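Local coordinates for putative phytoene/squalene synthase YisP (Bacillus subtilis subsp. subtilis, PDB 3WE9), which hydrolyses farnesyl diphosphate to farnesol and diphosphate, and is needed for biofilm formation, at residues F201-E206 / I248-H253; E120-Y124 / L161-L165; S154-A158 / Y215-C219. All blocks are in the same frame, centred on the assembly; numbering follows the deposited sequence.

Interaction 1. Residues F201-E206 / I248-H253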
ATOM      1  N   PHE A 201      15.692  14.743  12.046  1.00 13.07           N
ATOM      2  CA  PHE A 201      15.016  13.558  11.541  1.00 12.70           C
ATOM      3  C   PHE A 201      13.514  13.750  11.395  1.00 14.17           C
ATOM      4  O   PHE A 201      12.932  13.364  10.378  1.00 11.90           O
ATOM      5  CB  PHE A 201      15.246  12.336  12.431  1.00 11.34           C
ATOM      6  CG  PHE A 201      14.433  11.141  12.004  1.00 13.45           C
ATOM      7  CD1 PHE A 201      14.668  10.534  10.770  1.00 12.67           C
ATOM      8  CD2 PHE A 201      13.387  10.671  12.792  1.00 12.26           C
ATOM      9  CE1 PHE A 201      13.869   9.476  10.324  1.00 12.51           C
ATOM     10  CE2 PHE A 201      12.581   9.616  12.357  1.00 13.49           C
ATOM     11  CZ  PHE A 201      12.822   9.017  11.117  1.00 14.92           C
ATOM     12  N   THR A 202      12.878  14.333  12.409  1.00 13.15           N
ATOM     13  CA  THR A 202      11.437  14.529  12.343  1.00 14.23           C
ATOM     14  C   THR A 202      11.066  15.477  11.203  1.00 13.58           C
ATOM     15  O   THR A 202      10.022  15.311  10.572  1.00 14.29           O
ATOM     16  CB  THR A 202      10.862  15.041  13.694  1.00 15.68           C
ATOM     17  OG1 THR A 202      11.510  16.259  14.071  1.00 18.55           O
ATOM     18  CG2 THR A 202      11.076  13.994  14.784  1.00 17.79           C
ATOM     19  N   MET A 203      11.915  16.466  10.936  1.00 12.88           N
ATOM     20  CA  MET A 203      11.663  17.386   9.829  1.00 13.78           C
ATOM     21  C   MET A 203      11.759  16.632   8.503  1.00 12.56           C
ATOM     22  O   MET A 203      10.974  16.868   7.586  1.00 12.42           O
ATOM     23  CB  MET A 203      12.667  18.540   9.843  1.00 15.32           C
ATOM     24  CG  MET A 203      12.391  19.546  10.944  1.00 20.12           C
ATOM     25  SD  MET A 203      13.602  20.866  10.953  1.00 31.17           S
ATOM     26  CE  MET A 203      12.869  22.000   9.760  1.00 27.97           C
ATOM     27  N   THR A 204      12.727  15.723   8.415  1.00 11.82           N
ATOM     28  CA  THR A 204      12.926  14.908   7.224  1.00 13.69           C
ATOM     29  C   THR A 204      11.703  14.010   7.036  1.00 13.75           C
ATOM     30  O   THR A 204      11.129  13.927   5.948  1.00 12.44           O
ATOM     31  CB  THR A 204      14.181  14.017   7.370  1.00 13.73           C
ATOM     32  OG1 THR A 204      15.345  14.852   7.461  1.00 14.72           O
ATOM     33  CG2 THR A 204      14.317  13.063   6.167  1.00 14.87           C
ATOM     34  N   TRP A 205      11.299  13.354   8.118  1.00 12.25           N
ATOM     35  CA  TRP A 205      10.153  12.455   8.094  1.00 13.13           C
ATOM     36  C   TRP A 205       8.868  13.197   7.724  1.00 13.07           C
ATOM     37  O   TRP A 205       8.102  12.730   6.891  1.00 11.17           O
ATOM     38  CB  TRP A 205       9.992  11.795   9.469  1.00 11.90           C
ATOM     39  CG  TRP A 205       9.004  10.681   9.513  1.00 13.51           C
ATOM     40  CD1 TRP A 205       9.263   9.346   9.373  1.00 13.60           C
ATOM     41  CD2 TRP A 205       7.594  10.793   9.758  1.00 13.56           C
ATOM     42  NE1 TRP A 205       8.105   8.617   9.523  1.00 14.31           N
ATOM     43  CE2 TRP A 205       7.066   9.479   9.756  1.00 13.98           C
ATOM     44  CE3 TRP A 205       6.729  11.872   9.975  1.00 13.05           C
ATOM     45  CZ2 TRP A 205       5.704   9.217   9.973  1.00 13.79           C
ATOM     46  CZ3 TRP A 205       5.367  11.611  10.192  1.00 17.68           C
ATOM     47  CH2 TRP A 205       4.874  10.292  10.187  1.00 15.82           C
ATOM     48  N   GLU A 206       8.635  14.348   8.351  1.00 12.13           N
ATOM     49  CA  GLU A 206       7.431  15.128   8.079  1.00 13.85           C
ATOM     50  C   GLU A 206       7.405  15.679   6.650  1.00 13.35           C
ATOM     51  O   GLU A 206       6.343  15.821   6.047  1.00 13.90           O
ATOM     52  CB  GLU A 206       7.296  16.270   9.093  1.00 15.84           C
ATOM     53  CG  GLU A 206       6.964  15.817  10.529  1.00 18.26           C
ATOM     54  CD  GLU A 206       5.591  15.154  10.653  1.00 19.48           C
ATOM     55  OE1 GLU A 206       4.792  15.244   9.699  1.00 19.21           O
ATOM     56  OE2 GLU A 206       5.303  14.546  11.712  1.00 19.43           O
ATOM     57  N   ILE A 248       2.294   7.249  14.507  1.00 18.79           N
ATOM     58  CA  ILE A 248       3.743   7.393  14.470  1.00 17.58           C
ATOM     59  C   ILE A 248       4.130   8.711  15.142  1.00 18.09           C
ATOM     60  O   ILE A 248       5.070   8.761  15.937  1.00 18.06           O
ATOM     61  CB  ILE A 248       4.257   7.363  13.005  1.00 17.46           C
ATOM     62  CG1 ILE A 248       3.963   5.983  12.394  1.00 15.92           C
ATOM     63  CG2 ILE A 248       5.756   7.669  12.965  1.00 15.23           C
ATOM     64  CD1 ILE A 248       4.286   5.857  10.908  1.00 15.48           C
ATOM     65  N   ARG A 249       3.397   9.774  14.831  1.00 17.51           N
ATOM     66  CA  ARG A 249       3.674  11.075  15.428  1.00 20.08           C
ATOM     67  C   ARG A 249       3.453  11.006  16.938  1.00 21.25           C
ATOM     68  O   ARG A 249       4.229  11.563  17.714  1.00 21.38           O
ATOM     69  CB  ARG A 249       2.770  12.145  14.817  1.00 21.61           C
ATOM     70  CG  ARG A 249       3.129  12.488  13.382  1.00 22.01           C
ATOM     71  CD  ARG A 249       2.127  13.447  12.752  1.00 23.64           C
ATOM     72  NE  ARG A 249       2.523  13.800  11.393  1.00 20.17           N
ATOM     73  CZ  ARG A 249       1.725  13.721  10.335  1.00 22.98           C
ATOM     74  NH1 ARG A 249       0.470  13.302  10.472  1.00 21.85           N
ATOM     75  NH2 ARG A 249       2.185  14.048   9.139  1.00 22.35           N
ATOM     76  N   ALA A 250       2.392  10.311  17.337  1.00 21.94           N
ATOM     77  CA  ALA A 250       2.038  10.145  18.743  1.00 25.38           C
ATOM     78  C   ALA A 250       3.095   9.344  19.491  1.00 25.35           C
ATOM     79  O   ALA A 250       3.278   9.501  20.701  1.00 24.89           O
ATOM     80  CB  ALA A 250       0.678   9.446  18.860  1.00 26.02           C
ATOM     81  N   LYS A 251       3.792   8.478  18.769  1.00 23.88           N
ATOM     82  CA  LYS A 251       4.820   7.662  19.386  1.00 25.20           C
ATOM     83  C   LYS A 251       6.219   8.191  19.113  1.00 22.65           C
ATOM     84  O   LYS A 251       7.180   7.428  19.019  1.00 22.47           O
ATOM     85  CB  LYS A 251       4.699   6.219  18.919  1.00 27.97           C
ATOM     86  CG  LYS A 251       3.348   5.584  19.221  1.00 33.25           C
ATOM     87  CD  LYS A 251       3.088   5.506  20.711  1.00 36.38           C
ATOM     88  CE  LYS A 251       1.756   4.830  20.999  1.00 39.48           C
ATOM     89  NZ  LYS A 251       1.492   4.772  22.463  1.00 41.70           N
ATOM     90  N   GLN A 252       6.306   9.506  18.955  1.00 21.05           N
ATOM     91  CA  GLN A 252       7.577  10.191  18.771  1.00 20.31           C
ATOM     92  C   GLN A 252       8.462   9.757  17.604  1.00 17.68           C
ATOM     93  O   GLN A 252       9.685   9.772  17.720  1.00 18.46           O
ATOM     94  CB  GLN A 252       8.374  10.094  20.074  1.00 22.06           C
ATOM     95  CG  GLN A 252       7.528  10.352  21.322  1.00 24.69           C
ATOM     96  CD  GLN A 252       6.682  11.609  21.211  1.00 29.11           C
ATOM     97  OE1 GLN A 252       5.465  11.546  21.001  1.00 30.27           O
ATOM     98  NE2 GLN A 252       7.326  12.762  21.344  1.00 29.90           N
ATOM     99  N   HIS A 253       7.852   9.371  16.490  1.00 18.08           N
ATOM    100  CA  HIS A 253       8.611   8.975  15.303  1.00 18.30           C
ATOM    101  C   HIS A 253       9.665   7.905  15.590  1.00 18.81           C
ATOM    102  O   HIS A 253      10.695   7.856  14.924  1.00 17.68           O
ATOM    103  CB  HIS A 253       9.310  10.204  14.706  1.00 15.01           C
ATOM    104  CG  HIS A 253       8.375  11.315  14.343  1.00 15.92           C
ATOM    105  ND1 HIS A 253       8.001  12.298  15.234  1.00 17.11           N
ATOM    106  CD2 HIS A 253       7.713  11.582  13.191  1.00 15.76           C
ATOM    107  CE1 HIS A 253       7.152  13.125  14.648  1.00 16.33           C
ATOM    108  NE2 HIS A 253       6.960  12.711  13.407  1.00 17.98           N
TER
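Glu206 meets Arg249 in a bidentate salt bridge and also accepts a hydrogen bond from His253, tying helix 199-221 to the end of helix 228-250. That end is a Schellman motif with Gln252 as its C-prime residue: His253 N bonds Ile248 O and Gln252 N bonds Arg249 O, and the imidazole lies against Thr202, Trp205 and Glu206 of the neighbouring helix. Arg249, extended from CG to NE, grips the carboxylate side-on, with NE 2.9 Å from Glu206 OE2 and NH2 2.9 Å from Glu206 OE1. Both oxygens use their syn lone pairs, and the two planar groups are only 15° from coplanar. On its anti side, tilted well out of the carboxylate plane, Glu206 OE2 takes His253 NE2 at 3.0 Å, with an N-H...O angle of 162°. Arg249 NH1 forms further salt bridges with Glu213 and Glu246, so the arginine probably offsets part of the charge of three carboxylates. The apolar side is carried by Trp205, whose NE1 donates a hydrogen bond to Leu165 O. His253 points its edge at one face of the indole in a T-shaped pair with planes 78° apart, its CD2 lying 3.4 Å from Trp205 CE3. Ile248 CG2 packs 3.4 Å from Trp205 CZ2, while Thr202 CG2 sits over one face of the imidazole, 3.5 Å from His253 ND1.

Interaction 2. Residues E120-Y124 / L161-L165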
ATOM      1  N   GLU A 120      13.206  10.195  -6.505  1.00 23.58           N
ATOM      2  CA  GLU A 120      13.580   8.793  -6.588  1.00 23.53           C
ATOM      3  C   GLU A 120      12.683   7.942  -5.679  1.00 22.46           C
ATOM      4  O   GLU A 120      12.256   6.849  -6.060  1.00 21.75           O
ATOM      5  CB  GLU A 120      15.053   8.619  -6.208  1.00 26.08           C
ATOM      6  CG  GLU A 120      15.607   7.239  -6.512  1.00 30.16           C
ATOM      7  CD  GLU A 120      17.118   7.167  -6.380  1.00 32.18           C
ATOM      8  OE1 GLU A 120      17.676   6.062  -6.559  1.00 34.08           O
ATOM      9  OE2 GLU A 120      17.751   8.211  -6.101  1.00 30.57           O
ATOM     10  N   LEU A 121      12.402   8.440  -4.476  1.00 18.38           N
ATOM     11  CA  LEU A 121      11.534   7.713  -3.552  1.00 18.21           C
ATOM     12  C   LEU A 121      10.111   7.666  -4.118  1.00 17.17           C
ATOM     13  O   LEU A 121       9.452   6.628  -4.073  1.00 16.74           O
ATOM     14  CB  LEU A 121      11.510   8.400  -2.181  1.00 15.18           C
ATOM     15  CG  LEU A 121      10.566   7.785  -1.138  1.00 16.66           C
ATOM     16  CD1 LEU A 121      10.990   6.359  -0.811  1.00 16.90           C
ATOM     17  CD2 LEU A 121      10.575   8.640   0.122  1.00 14.78           C
ATOM     18  N   LEU A 122       9.649   8.798  -4.647  1.00 17.98           N
ATOM     19  CA  LEU A 122       8.306   8.899  -5.218  1.00 20.72           C
ATOM     20  C   LEU A 122       8.136   7.990  -6.424  1.00 22.14           C
ATOM     21  O   LEU A 122       7.092   7.359  -6.598  1.00 21.00           O
ATOM     22  CB  LEU A 122       8.007  10.345  -5.635  1.00 22.07           C
ATOM     23  CG  LEU A 122       7.956  11.384  -4.512  1.00 21.88           C
ATOM     24  CD1 LEU A 122       7.669  12.768  -5.090  1.00 21.88           C
ATOM     25  CD2 LEU A 122       6.880  10.982  -3.514  1.00 23.00           C
ATOM     26  N   MET A 123       9.163   7.933  -7.263  1.00 23.44           N
ATOM     27  CA  MET A 123       9.130   7.095  -8.453  1.00 25.28           C
ATOM     28  C   MET A 123       9.032   5.642  -8.019  1.00 25.20           C
ATOM     29  O   MET A 123       8.345   4.831  -8.646  1.00 26.43           O
ATOM     30  CB  MET A 123      10.396   7.325  -9.288  1.00 28.72           C
ATOM     31  CG  MET A 123      10.548   6.396 -10.488  1.00 34.04           C
ATOM     32  SD  MET A 123       9.128   6.373 -11.602  1.00 40.02           S
ATOM     33  CE  MET A 123       8.992   8.067 -12.029  1.00 39.23           C
ATOM     34  N   TYR A 124       9.713   5.313  -6.930  1.00 23.24           N
ATOM     35  CA  TYR A 124       9.673   3.952  -6.427  1.00 23.28           C
ATOM     36  C   TYR A 124       8.297   3.587  -5.868  1.00 21.56           C
ATOM     37  O   TYR A 124       7.802   2.482  -6.091  1.00 20.89           O
ATOM     38  CB  TYR A 124      10.715   3.746  -5.342  1.00 25.32           C
ATOM     39  CG  TYR A 124      10.752   2.318  -4.888  1.00 30.23           C
ATOM     40  CD1 TYR A 124      11.045   1.297  -5.792  1.00 31.90           C
ATOM     41  CD2 TYR A 124      10.456   1.973  -3.574  1.00 29.37           C
ATOM     42  CE1 TYR A 124      11.044  -0.032  -5.401  1.00 33.43           C
ATOM     43  CE2 TYR A 124      10.453   0.641  -3.171  1.00 32.65           C
ATOM     44  CZ  TYR A 124      10.749  -0.352  -4.089  1.00 33.43           C
ATOM     45  OH  TYR A 124      10.767  -1.669  -3.699  1.00 36.23           O
ATOM     46  N   LEU A 161       4.137   4.892   0.578  1.00 13.12           N
ATOM     47  CA  LEU A 161       4.900   5.901   1.307  1.00 13.02           C
ATOM     48  C   LEU A 161       4.647   5.757   2.799  1.00 12.10           C
ATOM     49  O   LEU A 161       5.565   5.892   3.610  1.00 11.84           O
ATOM     50  CB  LEU A 161       4.517   7.314   0.861  1.00 13.74           C
ATOM     51  CG  LEU A 161       5.004   7.755  -0.525  1.00 15.33           C
ATOM     52  CD1 LEU A 161       4.511   9.177  -0.810  1.00 13.98           C
ATOM     53  CD2 LEU A 161       6.525   7.693  -0.585  1.00 14.24           C
ATOM     54  N   VAL A 162       3.405   5.478   3.173  1.00 13.36           N
ATOM     55  CA  VAL A 162       3.099   5.318   4.593  1.00 14.43           C
ATOM     56  C   VAL A 162       3.830   4.104   5.160  1.00 15.28           C
ATOM     57  O   VAL A 162       4.399   4.158   6.251  1.00 15.95           O
ATOM     58  CB  VAL A 162       1.585   5.175   4.825  1.00 12.87           C
ATOM     59  CG1 VAL A 162       1.307   4.841   6.294  1.00 12.19           C
ATOM     60  CG2 VAL A 162       0.898   6.484   4.463  1.00 13.92           C
ATOM     61  N   ARG A 163       3.818   3.006   4.416  1.00 16.14           N
ATOM     62  CA  ARG A 163       4.511   1.810   4.864  1.00 17.52           C
ATOM     63  C   ARG A 163       5.995   2.115   5.041  1.00 17.68           C
ATOM     64  O   ARG A 163       6.607   1.710   6.030  1.00 16.83           O
ATOM     65  CB  ARG A 163       4.321   0.679   3.850  1.00 19.97           C
ATOM     66  CG  ARG A 163       2.929   0.073   3.874  1.00 22.30           C
ATOM     67  CD  ARG A 163       2.733  -0.889   2.721  1.00 28.70           C
ATOM     68  NE  ARG A 163       1.504  -1.662   2.863  1.00 36.78           N
ATOM     69  CZ  ARG A 163       1.357  -2.687   3.697  1.00 39.50           C
ATOM     70  NH1 ARG A 163       2.367  -3.070   4.466  1.00 41.38           N
ATOM     71  NH2 ARG A 163       0.199  -3.332   3.761  1.00 42.82           N
ATOM     72  N   PHE A 164       6.568   2.837   4.081  1.00 16.73           N
ATOM     73  CA  PHE A 164       7.980   3.194   4.148  1.00 18.32           C
ATOM     74  C   PHE A 164       8.283   3.995   5.410  1.00 16.82           C
ATOM     75  O   PHE A 164       9.280   3.748   6.079  1.00 15.31           O
ATOM     76  CB  PHE A 164       8.397   4.025   2.926  1.00 23.89           C
ATOM     77  CG  PHE A 164       8.426   3.252   1.633  1.00 31.07           C
ATOM     78  CD1 PHE A 164       8.202   1.873   1.613  1.00 32.15           C
ATOM     79  CD2 PHE A 164       8.700   3.905   0.431  1.00 33.11           C
ATOM     80  CE1 PHE A 164       8.254   1.157   0.418  1.00 35.88           C
ATOM     81  CE2 PHE A 164       8.755   3.198  -0.776  1.00 36.08           C
ATOM     82  CZ  PHE A 164       8.532   1.820  -0.782  1.00 35.37           C
ATOM     83  N   LEU A 165       7.416   4.958   5.716  1.00 13.21           N
ATOM     84  CA  LEU A 165       7.574   5.821   6.888  1.00 13.39           C
ATOM     85  C   LEU A 165       7.286   5.151   8.236  1.00 13.77           C
ATOM     86  O   LEU A 165       7.591   5.715   9.289  1.00 13.53           O
ATOM     87  CB  LEU A 165       6.657   7.043   6.747  1.00 12.49           C
ATOM     88  CG  LEU A 165       6.998   8.053   5.638  1.00 16.20           C
ATOM     89  CD1 LEU A 165       5.861   9.059   5.475  1.00 16.14           C
ATOM     90  CD2 LEU A 165       8.291   8.769   5.983  1.00 14.55           C
TER
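The rings of Tyr124 and Phe164 meet rim to rim, their planes only 14° apart and their centroids 5.6 Å from each other; neither lies over the face of the other, so this is not a stack. Phe164 CZ comes in at the edge of the tyrosine, near its plane, 3.3 Å from Tyr124 CE2, and the adjoining Phe164 CE2 is 3.5 Å from Tyr124 CD2, which sets two ring bonds alongside each other. Around the phenylalanine, both Tyr124 CE2 and the methyl Leu121 CD1 approach obliquely, the methyl reaching Phe164 CD2 at 3.6 Å. The contact belongs to the all-helical isoprenoid synthase fold of the squalene/phytoene synthase family, and joins helix 118-140 to helix 145-165 near the C-terminal end of the latter. The short segments run at 120° to each other, with an axis separation of 11.4 Å. At this separation the side chains make the contact, leucines and aromatic rings meeting between the helices. Phe164, with CG anti to its own carbonyl carbon (chi1 -70°), carries its ring across to the other helix, where Leu121 and Tyr124, one turn apart, receive it. Helix 199-221 closes in from a further direction: Leu121 touches Ile208 and Leu161 touches Ala212. Tyr124 also touches the loop residues Tyr115 and Arg176. One turn before Phe164 on its helix, the forked end of Leu161 divides its contacts between two consecutive leucines: CD2 lies 4.1 Å from Leu121 CG, and CD1 lies 4.0 Å from Leu122 CD2.

Interaction 3. Residues S154-A158 / Y215-C219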
ATOM      1  N   SER A 154      -2.810   7.219  -6.915  1.00 16.77           N
ATOM      2  CA  SER A 154      -2.405   8.062  -5.800  1.00 18.58           C
ATOM      3  C   SER A 154      -2.584   7.339  -4.461  1.00 18.10           C
ATOM      4  O   SER A 154      -1.754   7.464  -3.569  1.00 17.98           O
ATOM      5  CB  SER A 154      -3.200   9.370  -5.807  1.00 21.14           C
ATOM      6  OG  SER A 154      -2.724  10.235  -6.826  1.00 20.95           O
ATOM      7  N   LEU A 155      -3.669   6.582  -4.325  1.00 18.83           N
ATOM      8  CA  LEU A 155      -3.919   5.843  -3.092  1.00 18.05           C
ATOM      9  C   LEU A 155      -2.827   4.794  -2.867  1.00 16.46           C
ATOM     10  O   LEU A 155      -2.245   4.716  -1.790  1.00 14.88           O
ATOM     11  CB  LEU A 155      -5.283   5.153  -3.147  1.00 18.87           C
ATOM     12  CG  LEU A 155      -5.613   4.300  -1.914  1.00 18.53           C
ATOM     13  CD1 LEU A 155      -5.624   5.178  -0.669  1.00 19.54           C
ATOM     14  CD2 LEU A 155      -6.958   3.606  -2.109  1.00 20.45           C
ATOM     15  N   GLY A 156      -2.553   3.991  -3.889  1.00 14.68           N
ATOM     16  CA  GLY A 156      -1.531   2.965  -3.763  1.00 15.69           C
ATOM     17  C   GLY A 156      -0.160   3.554  -3.485  1.00 14.47           C
ATOM     18  O   GLY A 156       0.606   3.026  -2.673  1.00 14.08           O
ATOM     19  N   LEU A 157       0.148   4.643  -4.178  1.00 13.95           N
ATOM     20  CA  LEU A 157       1.413   5.353  -4.024  1.00 16.77           C
ATOM     21  C   LEU A 157       1.535   5.836  -2.572  1.00 15.43           C
ATOM     22  O   LEU A 157       2.539   5.595  -1.907  1.00 14.01           O
ATOM     23  CB  LEU A 157       1.428   6.548  -4.992  1.00 17.16           C
ATOM     24  CG  LEU A 157       2.523   7.617  -5.167  1.00 21.81           C
ATOM     25  CD1 LEU A 157       3.398   7.752  -3.939  1.00 21.24           C
ATOM     26  CD2 LEU A 157       3.342   7.286  -6.384  1.00 23.78           C
ATOM     27  N   ALA A 158       0.494   6.510  -2.090  1.00 14.28           N
ATOM     28  CA  ALA A 158       0.481   7.031  -0.723  1.00 14.80           C
ATOM     29  C   ALA A 158       0.635   5.914   0.317  1.00 14.60           C
ATOM     30  O   ALA A 158       1.367   6.057   1.301  1.00 13.77           O
ATOM     31  CB  ALA A 158      -0.819   7.792  -0.476  1.00 14.31           C
ATOM     32  N   TYR A 215      -1.113  12.940  -1.555  1.00 17.99           N
ATOM     33  CA  TYR A 215      -1.652  11.886  -2.406  1.00 18.73           C
ATOM     34  C   TYR A 215      -2.959  11.362  -1.816  1.00 19.59           C
ATOM     35  O   TYR A 215      -3.922  11.134  -2.542  1.00 18.79           O
ATOM     36  CB  TYR A 215      -0.647  10.739  -2.554  1.00 19.01           C
ATOM     37  CG  TYR A 215       0.504  11.046  -3.487  1.00 18.85           C
ATOM     38  CD1 TYR A 215       0.315  11.108  -4.871  1.00 18.74           C
ATOM     39  CD2 TYR A 215       1.783  11.264  -2.989  1.00 16.05           C
ATOM     40  CE1 TYR A 215       1.382  11.372  -5.733  1.00 18.16           C
ATOM     41  CE2 TYR A 215       2.850  11.532  -3.836  1.00 18.54           C
ATOM     42  CZ  TYR A 215       2.645  11.581  -5.204  1.00 19.11           C
ATOM     43  OH  TYR A 215       3.718  11.825  -6.031  1.00 22.49           O
ATOM     44  N   LEU A 216      -2.988  11.180  -0.496  1.00 18.31           N
ATOM     45  CA  LEU A 216      -4.190  10.691   0.181  1.00 18.94           C
ATOM     46  C   LEU A 216      -5.368  11.643  -0.035  1.00 20.43           C
ATOM     47  O   LEU A 216      -6.453  11.219  -0.426  1.00 19.23           O
ATOM     48  CB  LEU A 216      -3.925  10.530   1.684  1.00 18.01           C
ATOM     49  CG  LEU A 216      -2.936   9.432   2.117  1.00 16.21           C
ATOM     50  CD1 LEU A 216      -2.637   9.564   3.604  1.00 20.02           C
ATOM     51  CD2 LEU A 216      -3.506   8.058   1.799  1.00 17.28           C
ATOM     52  N   GLU A 217      -5.143  12.930   0.217  1.00 22.75           N
ATOM     53  CA  GLU A 217      -6.177  13.951   0.055  1.00 25.17           C
ATOM     54  C   GLU A 217      -6.727  13.939  -1.373  1.00 26.20           C
ATOM     55  O   GLU A 217      -7.908  14.195  -1.609  1.00 24.15           O
ATOM     56  CB  GLU A 217      -5.592  15.327   0.390  1.00 30.47           C
ATOM     57  CG  GLU A 217      -6.608  16.465   0.461  1.00 38.48           C
ATOM     58  CD  GLU A 217      -7.802  16.141   1.352  1.00 42.80           C
ATOM     59  OE1 GLU A 217      -7.606  15.493   2.404  1.00 46.08           O
ATOM     60  OE2 GLU A 217      -8.937  16.541   1.003  1.00 46.04           O
ATOM     61  N   GLU A 218      -5.849  13.626  -2.317  1.00 26.83           N
ATOM     62  CA  GLU A 218      -6.188  13.555  -3.733  1.00 28.36           C
ATOM     63  C   GLU A 218      -7.226  12.460  -3.973  1.00 27.88           C
ATOM     64  O   GLU A 218      -8.173  12.635  -4.740  1.00 26.22           O
ATOM     65  CB  GLU A 218      -4.916  13.253  -4.516  1.00 30.54           C
ATOM     66  CG  GLU A 218      -4.979  13.463  -5.999  1.00 33.86           C
ATOM     67  CD  GLU A 218      -3.586  13.561  -6.583  1.00 33.99           C
ATOM     68  OE1 GLU A 218      -3.182  12.656  -7.340  1.00 33.75           O
ATOM     69  OE2 GLU A 218      -2.888  14.548  -6.260  1.00 36.57           O
ATOM     70  N   CYS A 219      -7.040  11.323  -3.314  1.00 27.60           N
ATOM     71  CA  CYS A 219      -7.973  10.214  -3.457  1.00 26.66           C
ATOM     72  C   CYS A 219      -9.240  10.538  -2.677  1.00 25.52           C
ATOM     73  O   CYS A 219     -10.339  10.140  -3.057  1.00 23.63           O
ATOM     74  CB  CYS A 219      -7.356   8.920  -2.925  1.00 25.93           C
ATOM     75  SG  CYS A 219      -8.452   7.487  -3.053  1.00 25.72           S
TER
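Ala158 pushes its methyl into the middle of the contact, with CB 3.6 Å from Tyr215 CB and 3.5 Å from Leu216 CD2. The CB of Leu216 starts away from the other helix, but the end of the side chain swings back to meet the alanine. Next to this centre, Leu157 lies over one face of the Tyr215 ring: its CG sits above the ring centre in a CH-pi contact, and its CD1 is 3.8 Å from Tyr215 CE2. The chi2 of Leu157 (-23°) is far from a staggered value, a shape that would be somewhat strained if modelled correctly. On another side, Leu155 CB rests 3.9 Å from Cys219 SG; a bound triethylene glycol, probably from the crystallisation liquor, lies about 4 Å from the leucine side chain. Within the helical bundle of this isoprenoid synthase fold, helices 145-165 and 199-221 run roughly antiparallel here, at 150°. The short segments come within 8.2 Å of each other, consistent with the small side chains of Ser154 and Ala158 at the interface. Helix 228-250 covers a further side, Leu238 touching both Leu155 and Leu216, while Leu122 of helix 118-140 packs on Tyr215. Toward the polar edge, Ser154 OG meets the tyrosine rim near its plane, 3.7 Å from Tyr215 CD1. Ser154 OG also hydrogen-bonds Glu218 OE1 from 45° out of the carboxylate plane; the modelled 2.5 Å is unusually short and its exact value doubtful. Gln150 O is a second acceptor for this hydroxyl, so the two share or compete for one proton.

In the fold
All three contacts lie in the helical bundle of the squalene/phytoene synthase domain. Helix 145-165 joins interactions 2 and 3, whose centres are 12 Å apart; helix 199-221 joins interactions 3 and 1, 20 Å apart and not touching. Along the chain interaction 2 closes before interaction 1 opens, while interaction 3 alternates with both. Interactions 2 and 3 pack directly, Leu122 and Leu161 against Tyr215 and Leu122 O against Leu157, so that the two form adjoining parts of the buried core. Interaction 1, farther from the chain's centre, touches interaction 2 through Trp205 and Ile248, both at the carbonyl of Leu165. Two pairs of consecutive helices, 118-140 with 145-165 and 199-221 with 228-250, are thus joined.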